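Side-chain contacts in vacuolar protein sorting-associated protein 54 (Mus musculus, PDB 3N1E), which is a subunit of the GARP tethering complex, here its C-terminal domain, and probably acts in retrograde transport from endosomes to the trans-Golgi network: residues P48-P52 / C53-I57; I102-G106 / P107-L111. All blocks are in the same frame, centred on the assembly; numbering follows the deposited sequence. Where two conformers were deposited one is given.

Interaction 1: P48-P52 / C53-I57; sequences PVPSP and CFRNI
Ser51 OG has two polar partners, Phe54 N and Asp115 OD2 of helix 107-124. It accepts a hydrogen bond from Phe54 N and is also hydrogen-bonded to the Asp115 carboxylate. Ser51 is the N-cap of helix 52-68, and Pro52 is the first residue of that helix. The capping bond is long but nearly straight, 3.2 Å from Phe54 N to Ser51 OG with an N-H...O angle of 163°. The hydroxyl sits between the backbone N and the carbonyl carbon of its own residue and turns toward the first helical turn. Phe54 CD1 lies 3.3 Å from the same Ser51 OG, which approaches the ring obliquely. The Phe54 ring itself leads away from the loop and meets the ring of Tyr43.

Regular helical bonding starts at once. Arg55 N donates to Ser51 O, and Asn56 N donates to Pro52 O. Pro52 has no N-H to donate, and in the first turn of a helix none is needed, because no carbonyl of a preceding turn lies there to accept it.

The side chain of Arg55 folds back over the loop. Its chain bends at chi3 (-56°), which returns the guanidinium to the start of the helix. One face of that group lies on Pro52, with Pro52 CA 3.5 Å above the guanidinium plane and over its centre. Nearer the backbone, Arg55 CG packs on Pro50 CG at 3.6 Å, and the two side chains cross at about a right angle. Pro50 follows a cis peptide bond, and its ring also touches Phe118. The guanidinium ends on the loop backbone: Arg55 NH1 donates to Pro50 O at 2.9 Å, with that oxygen near the guanidinium plane but the N-H...O angle bent to 140°.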
ATOM      1  N   PRO A  48     -18.350   5.997 -12.708  1.00 13.37           N
ATOM      2  CA  PRO A  48     -18.075   4.554 -12.702  1.00 12.90           C
ATOM      3  C   PRO A  48     -16.902   4.153 -11.809  1.00 14.66           C
ATOM      4  O   PRO A  48     -16.135   5.008 -11.380  1.00 13.58           O
ATOM      5  CB  PRO A  48     -17.727   4.277 -14.163  1.00 21.18           C
ATOM      6  CG  PRO A  48     -17.003   5.535 -14.577  1.00 21.63           C
ATOM      7  CD  PRO A  48     -17.722   6.664 -13.871  1.00 20.33           C
ATOM      8  N   VAL A  49     -16.810   2.850 -11.532  1.00 11.09           N
ATOM      9  CA  VAL A  49     -15.750   2.262 -10.709  1.00  7.64           C
ATOM     10  C   VAL A  49     -14.982   1.312 -11.637  1.00  7.81           C
ATOM     11  O   VAL A  49     -15.605   0.527 -12.362  1.00  9.63           O
ATOM     12  CB  VAL A  49     -16.325   1.484  -9.509  1.00 10.05           C
ATOM     13  CG1 VAL A  49     -15.271   0.559  -8.845  1.00  7.88           C
ATOM     14  CG2 VAL A  49     -16.886   2.451  -8.468  1.00 10.16           C
ATOM     15  N   PRO A  50     -13.634   1.361 -11.594  1.00  8.33           N
ATOM     16  CA  PRO A  50     -12.855   2.196 -10.665  1.00  7.94           C
ATOM     17  C   PRO A  50     -12.868   3.693 -10.992  1.00  6.87           C
ATOM     18  O   PRO A  50     -12.831   4.051 -12.164  1.00  9.27           O
ATOM     19  CB  PRO A  50     -11.436   1.656 -10.800  1.00 10.53           C
ATOM     20  CG  PRO A  50     -11.398   1.070 -12.228  1.00 10.50           C
ATOM     21  CD  PRO A  50     -12.775   0.507 -12.451  1.00  8.41           C
ATOM     22  N   SER A  51     -12.948   4.526  -9.960  1.00  6.18           N
ATOM     23  CA  SER A  51     -12.900   5.980 -10.116  1.00  7.75           C
ATOM     24  C   SER A  51     -11.517   6.405 -10.653  1.00  8.87           C
ATOM     25  O   SER A  51     -10.527   5.671 -10.516  1.00  8.35           O
ATOM     26  CB  SER A  51     -13.137   6.637  -8.752  1.00  9.52           C
ATOM     27  OG  SER A  51     -12.110   6.225  -7.850  1.00 10.77           O
ATOM     28  N   PRO A  52     -11.429   7.605 -11.238  1.00 10.99           N
ATOM     29  CA  PRO A  52     -10.094   8.068 -11.658  1.00 10.66           C
ATOM     30  C   PRO A  52      -9.061   8.051 -10.515  1.00  6.33           C
ATOM     31  O   PRO A  52      -7.889   7.662 -10.753  1.00 11.84           O
ATOM     32  CB  PRO A  52     -10.366   9.504 -12.141  1.00 15.97           C
ATOM     33  CG  PRO A  52     -11.794   9.456 -12.614  1.00 18.16           C
ATOM     34  CD  PRO A  52     -12.508   8.526 -11.669  1.00 11.55           C
ATOM     35  N   CYS A  53      -9.473   8.450  -9.305  1.00 10.48           N
ATOM     36  CA  CYS A  53      -8.593   8.477  -8.149  1.00 11.70           C
ATOM     37  C   CYS A  53      -8.001   7.082  -7.926  1.00 11.64           C
ATOM     38  O   CYS A  53      -6.779   6.920  -7.819  1.00  9.83           O
ATOM     39  CB  CYS A  53      -9.373   8.915  -6.889  1.00 10.63           C
ATOM     40  SG  CYS A  53      -8.430   8.882  -5.415  1.00 18.61           S
ATOM     41  N   PHE A  54      -8.877   6.081  -7.867  1.00  8.20           N
ATOM     42  CA  PHE A  54      -8.417   4.712  -7.588  1.00 10.21           C
ATOM     43  C   PHE A  54      -7.626   4.116  -8.743  1.00 10.63           C
ATOM     44  O   PHE A  54      -6.681   3.330  -8.511  1.00  9.60           O
ATOM     45  CB  PHE A  54      -9.577   3.799  -7.193  1.00  6.86           C
ATOM     46  CG  PHE A  54     -10.013   3.945  -5.760  1.00 10.40           C
ATOM     47  CD1 PHE A  54     -10.343   5.186  -5.218  1.00 10.25           C
ATOM     48  CD2 PHE A  54     -10.103   2.833  -4.945  1.00 13.45           C
ATOM     49  CE1 PHE A  54     -10.739   5.301  -3.863  1.00 13.81           C
ATOM     50  CE2 PHE A  54     -10.521   2.945  -3.598  1.00 13.52           C
ATOM     51  CZ  PHE A  54     -10.843   4.181  -3.084  1.00 13.16           C
ATOM     52  N   ARG A  55      -7.969   4.485  -9.992  1.00  7.54           N
ATOM     53  CA  ARG A  55      -7.147   4.010 -11.117  1.00  7.06           C
ATOM     54  C   ARG A  55      -5.709   4.509 -10.989  1.00  9.49           C
ATOM     55  O   ARG A  55      -4.756   3.765 -11.221  1.00 11.24           O
ATOM     56  CB  ARG A  55      -7.726   4.438 -12.480  1.00 11.31           C
ATOM     57  CG  ARG A  55      -9.053   3.795 -12.788  1.00 11.86           C
ATOM     58  CD  ARG A  55      -9.448   3.964 -14.278  1.00 13.56           C
ATOM     59  NE  ARG A  55      -9.485   5.357 -14.747  1.00 18.56           N
ATOM     60  CZ  ARG A  55     -10.547   6.183 -14.721  1.00 20.86           C
ATOM     61  NH1 ARG A  55     -11.710   5.851 -14.153  1.00 14.76           N
ATOM     62  NH2 ARG A  55     -10.429   7.389 -15.261  1.00 19.70           N
ATOM     63  N   ASN A  56      -5.576   5.774 -10.597  1.00 11.81           N
ATOM     64  CA  ASN A  56      -4.258   6.373 -10.468  0.50 14.60           C
ATOM     65  C   ASN A  56      -3.479   5.781  -9.313  1.00 14.05           C
ATOM     66  O   ASN A  56      -2.315   5.418  -9.491  1.00 14.22           O
ATOM     67  CB  ASN A  56      -4.379   7.883 -10.341  0.50 11.50           C
ATOM     68  CG  ASN A  56      -4.644   8.528 -11.655  0.50 22.83           C
ATOM     69  OD1 ASN A  56      -3.950   8.252 -12.642  0.50 29.13           O
ATOM     70  ND2 ASN A  56      -5.656   9.387 -11.701  0.50 25.40           N
ATOM     71  N   ILE A  57      -4.119   5.640  -8.149  1.00  9.45           N
ATOM     72  CA  ILE A  57      -3.495   4.997  -6.985  1.00  8.05           C
ATOM     73  C   ILE A  57      -2.998   3.600  -7.396  1.00 10.00           C
ATOM     74  O   ILE A  57      -1.831   3.239  -7.198  1.00 11.85           O
ATOM     75  CB  ILE A  57      -4.494   4.882  -5.809  1.00 10.80           C
ATOM     76  CG1 ILE A  57      -4.740   6.271  -5.194  1.00 15.28           C
ATOM     77  CG2 ILE A  57      -3.975   3.890  -4.729  1.00 12.81           C
ATOM     78  CD1 ILE A  57      -5.938   6.351  -4.248  1.00 20.69           C
TER

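Interaction 2: I102-G106 / P107-L111; sequences INDGG and PQNGL
Asn109 OD1 draws the loop in against the first turn of helix 107-124. Gly105 N donates to Asn109 OD1 at 2.8 Å, in the carbonyl plane and on a lone pair. Asn103 ND2 adds a weak bond to the same oxygen, at 3.0 Å from Asn109 OD1. The two amide planes stand nearly perpendicular, 87° apart. Asn109 is the buried residue of this contact. Its CG is anti to the backbone N (chi1 176°), which turns the amide back toward the loop. Asn109 CB packs on Ile102 O at 3.2 Å, and Trp140 touches the side chains of both asparagines.

The other side is wetter and looser. Asp104 OD1 does not bond to Asn109 directly. Water 2 donates to Asp104 OD1 and accepts from Asn109 N, one of the first N-H groups of the helix. In the conformer given for Gln108, water 1 accepts from Ile102 N and donates to Gln108 OE1. That side chain also lies near a bound magnesium ion, about 3 Å away.

Asp104 OD1 also accepts from Gly106 N at 2.9 Å, met from above the carboxylate plane. Gly110 N then donates to Gly106 O, the first helical bond. The arrangement is an Asx turn leading into a helix N-terminus, with Gly106 as N-cap and Pro107 in the first turn.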
ATOM      1  N   ILE A 102     -20.990   6.661   5.280  1.00 13.00           N
ATOM      2  CA  ILE A 102     -21.009   5.681   6.345  1.00 17.97           C
ATOM      3  C   ILE A 102     -21.315   4.277   5.824  1.00 14.67           C
ATOM      4  O   ILE A 102     -21.833   4.101   4.707  1.00 14.00           O
ATOM      5  CB  ILE A 102     -21.984   6.091   7.476  1.00 23.20           C
ATOM      6  CG1 ILE A 102     -23.431   6.041   6.987  1.00 21.56           C
ATOM      7  CG2 ILE A 102     -21.604   7.487   8.034  1.00 28.40           C
ATOM      8  CD1 ILE A 102     -24.427   5.782   8.119  1.00 34.75           C
ATOM      9  N   ASN A 103     -20.986   3.284   6.651  1.00 16.35           N
ATOM     10  CA  ASN A 103     -21.109   1.883   6.279  1.00 13.05           C
ATOM     11  C   ASN A 103     -22.506   1.325   6.532  1.00 15.52           C
ATOM     12  O   ASN A 103     -22.671   0.412   7.348  1.00 20.11           O
ATOM     13  CB  ASN A 103     -20.029   1.097   7.050  1.00 14.59           C
ATOM     14  CG  ASN A 103     -19.787  -0.281   6.495  1.00 25.60           C
ATOM     15  OD1 ASN A 103     -19.392  -1.189   7.242  1.00 39.77           O
ATOM     16  ND2 ASN A 103     -19.944  -0.450   5.188  1.00 19.90           N
ATOM     17  N   ASP A 104     -23.509   1.874   5.827  1.00 13.67           N
ATOM     18  CA  ASP A 104     -24.922   1.542   6.071  1.00 13.71           C
ATOM     19  C   ASP A 104     -25.556   0.665   4.995  1.00 15.52           C
ATOM     20  O   ASP A 104     -26.771   0.353   5.055  1.00 16.42           O
ATOM     21  CB  ASP A 104     -25.751   2.823   6.284  1.00 14.78           C
ATOM     22  CG  ASP A 104     -25.749   3.754   5.057  1.00 19.84           C
ATOM     23  OD1 ASP A 104     -25.157   3.422   4.004  1.00 13.68           O
ATOM     24  OD2 ASP A 104     -26.360   4.833   5.141  1.00 19.78           O
ATOM     25  N   GLY A 105     -24.771   0.297   3.977  1.00 11.55           N
ATOM     26  CA  GLY A 105     -25.286  -0.531   2.891  1.00 15.09           C
ATOM     27  C   GLY A 105     -25.982   0.223   1.771  1.00 10.54           C
ATOM     28  O   GLY A 105     -26.503  -0.391   0.833  1.00 11.16           O
ATOM     29  N   GLY A 106     -26.046   1.553   1.909  1.00  8.58           N
ATOM     30  CA  GLY A 106     -26.648   2.412   0.892  1.00 11.44           C
ATOM     31  C   GLY A 106     -25.768   2.565  -0.341  1.00 10.32           C
ATOM     32  O   GLY A 106     -24.620   2.130  -0.334  1.00 10.62           O
ATOM     33  N   PRO A 107     -26.296   3.189  -1.399  1.00 11.48           N
ATOM     34  CA  PRO A 107     -25.592   3.326  -2.676  1.00 10.46           C
ATOM     35  C   PRO A 107     -24.200   3.979  -2.531  1.00 10.72           C
ATOM     36  O   PRO A 107     -23.252   3.524  -3.159  1.00 11.12           O
ATOM     37  CB  PRO A 107     -26.524   4.196  -3.535  1.00 17.85           C
ATOM     38  CG  PRO A 107     -27.853   4.149  -2.876  1.00 18.85           C
ATOM     39  CD  PRO A 107     -27.689   3.680  -1.451  1.00 13.63           C
ATOM     40  N   GLN A 108     -24.058   5.012  -1.701  1.00 11.00           N
ATOM     41  CA  GLN A 108     -22.753   5.631  -1.487  0.50 10.34           C
ATOM     42  C   GLN A 108     -21.746   4.676  -0.859  1.00  9.01           C
ATOM     43  O   GLN A 108     -20.624   4.522  -1.351  1.00  6.99           O
ATOM     44  CB  GLN A 108     -22.886   6.882  -0.608  0.50  9.42           C
ATOM     45  CG  GLN A 108     -21.844   7.895  -0.929  0.50 12.80           C
ATOM     46  CD  GLN A 108     -21.909   9.102  -0.011  0.50 14.70           C
ATOM     47  OE1 GLN A 108     -22.371   9.006   1.126  0.50 12.01           O
ATOM     48  NE2 GLN A 108     -21.424  10.245  -0.499  0.50 14.63           N
ATOM     49  N   ASN A 109     -22.144   4.042   0.237  1.00  9.95           N
ATOM     50  CA  ASN A 109     -21.317   2.994   0.850  1.00  8.67           C
ATOM     51  C   ASN A 109     -20.938   1.917  -0.219  1.00 10.84           C
ATOM     52  O   ASN A 109     -19.776   1.526  -0.335  1.00  9.24           O
ATOM     53  CB  ASN A 109     -22.122   2.387   2.012  1.00 10.18           C
ATOM     54  CG  ASN A 109     -21.435   1.211   2.696  1.00 12.20           C
ATOM     55  OD1 ASN A 109     -22.109   0.330   3.194  1.00 14.34           O
ATOM     56  ND2 ASN A 109     -20.105   1.214   2.765  1.00 12.66           N
ATOM     57  N   GLY A 110     -21.916   1.540  -1.047  1.00  8.52           N
ATOM     58  CA  GLY A 110     -21.724   0.492  -2.069  1.00 10.31           C
ATOM     59  C   GLY A 110     -20.656   0.890  -3.071  1.00  7.08           C
ATOM     60  O   GLY A 110     -19.820   0.084  -3.481  1.00  7.91           O
ATOM     61  N   LEU A 111     -20.632   2.170  -3.426  1.00  6.53           N
ATOM     62  CA  LEU A 111     -19.650   2.618  -4.419  1.00  8.79           C
ATOM     63  C   LEU A 111     -18.251   2.587  -3.851  1.00 11.04           C
ATOM     64  O   LEU A 111     -17.305   2.209  -4.531  1.00  7.61           O
ATOM     65  CB  LEU A 111     -19.977   4.037  -4.887  1.00  6.40           C
ATOM     66  CG  LEU A 111     -21.134   4.159  -5.878  1.00  6.69           C
ATOM     67  CD1 LEU A 111     -21.607   5.627  -5.971  1.00  7.94           C
ATOM     68  CD2 LEU A 111     -20.760   3.648  -7.291  1.00  8.58           C
TER
HETATM   69  O   HOH W   1     -23.231   7.158   3.324  1.00 16.81           O
HETATM   70  O   HOH W   2     -24.439   5.027   1.862  1.00 11.99           O

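Overall arrangement
From the N terminus, helices 3-14 and 17-40 come first. Interaction 1 then closes the end of the loop that leads from helix 17-40 into helix 52-68. Helix 74-98 follows, and interaction 2 closes the loop between it and helix 107-124. The contacts lie in series; they neither nest nor cross. Both are helix starts, and their centres are about 17 Å apart on the same side of the chain's centre. They touch lightly where Val49 CG2 packs 4.0 Å from Leu111 O. Farther along helix 107-124, Ala114, Asp115 and Phe118 meet the loop of interaction 1, so this last helix connects the two regions of the all-helical domain.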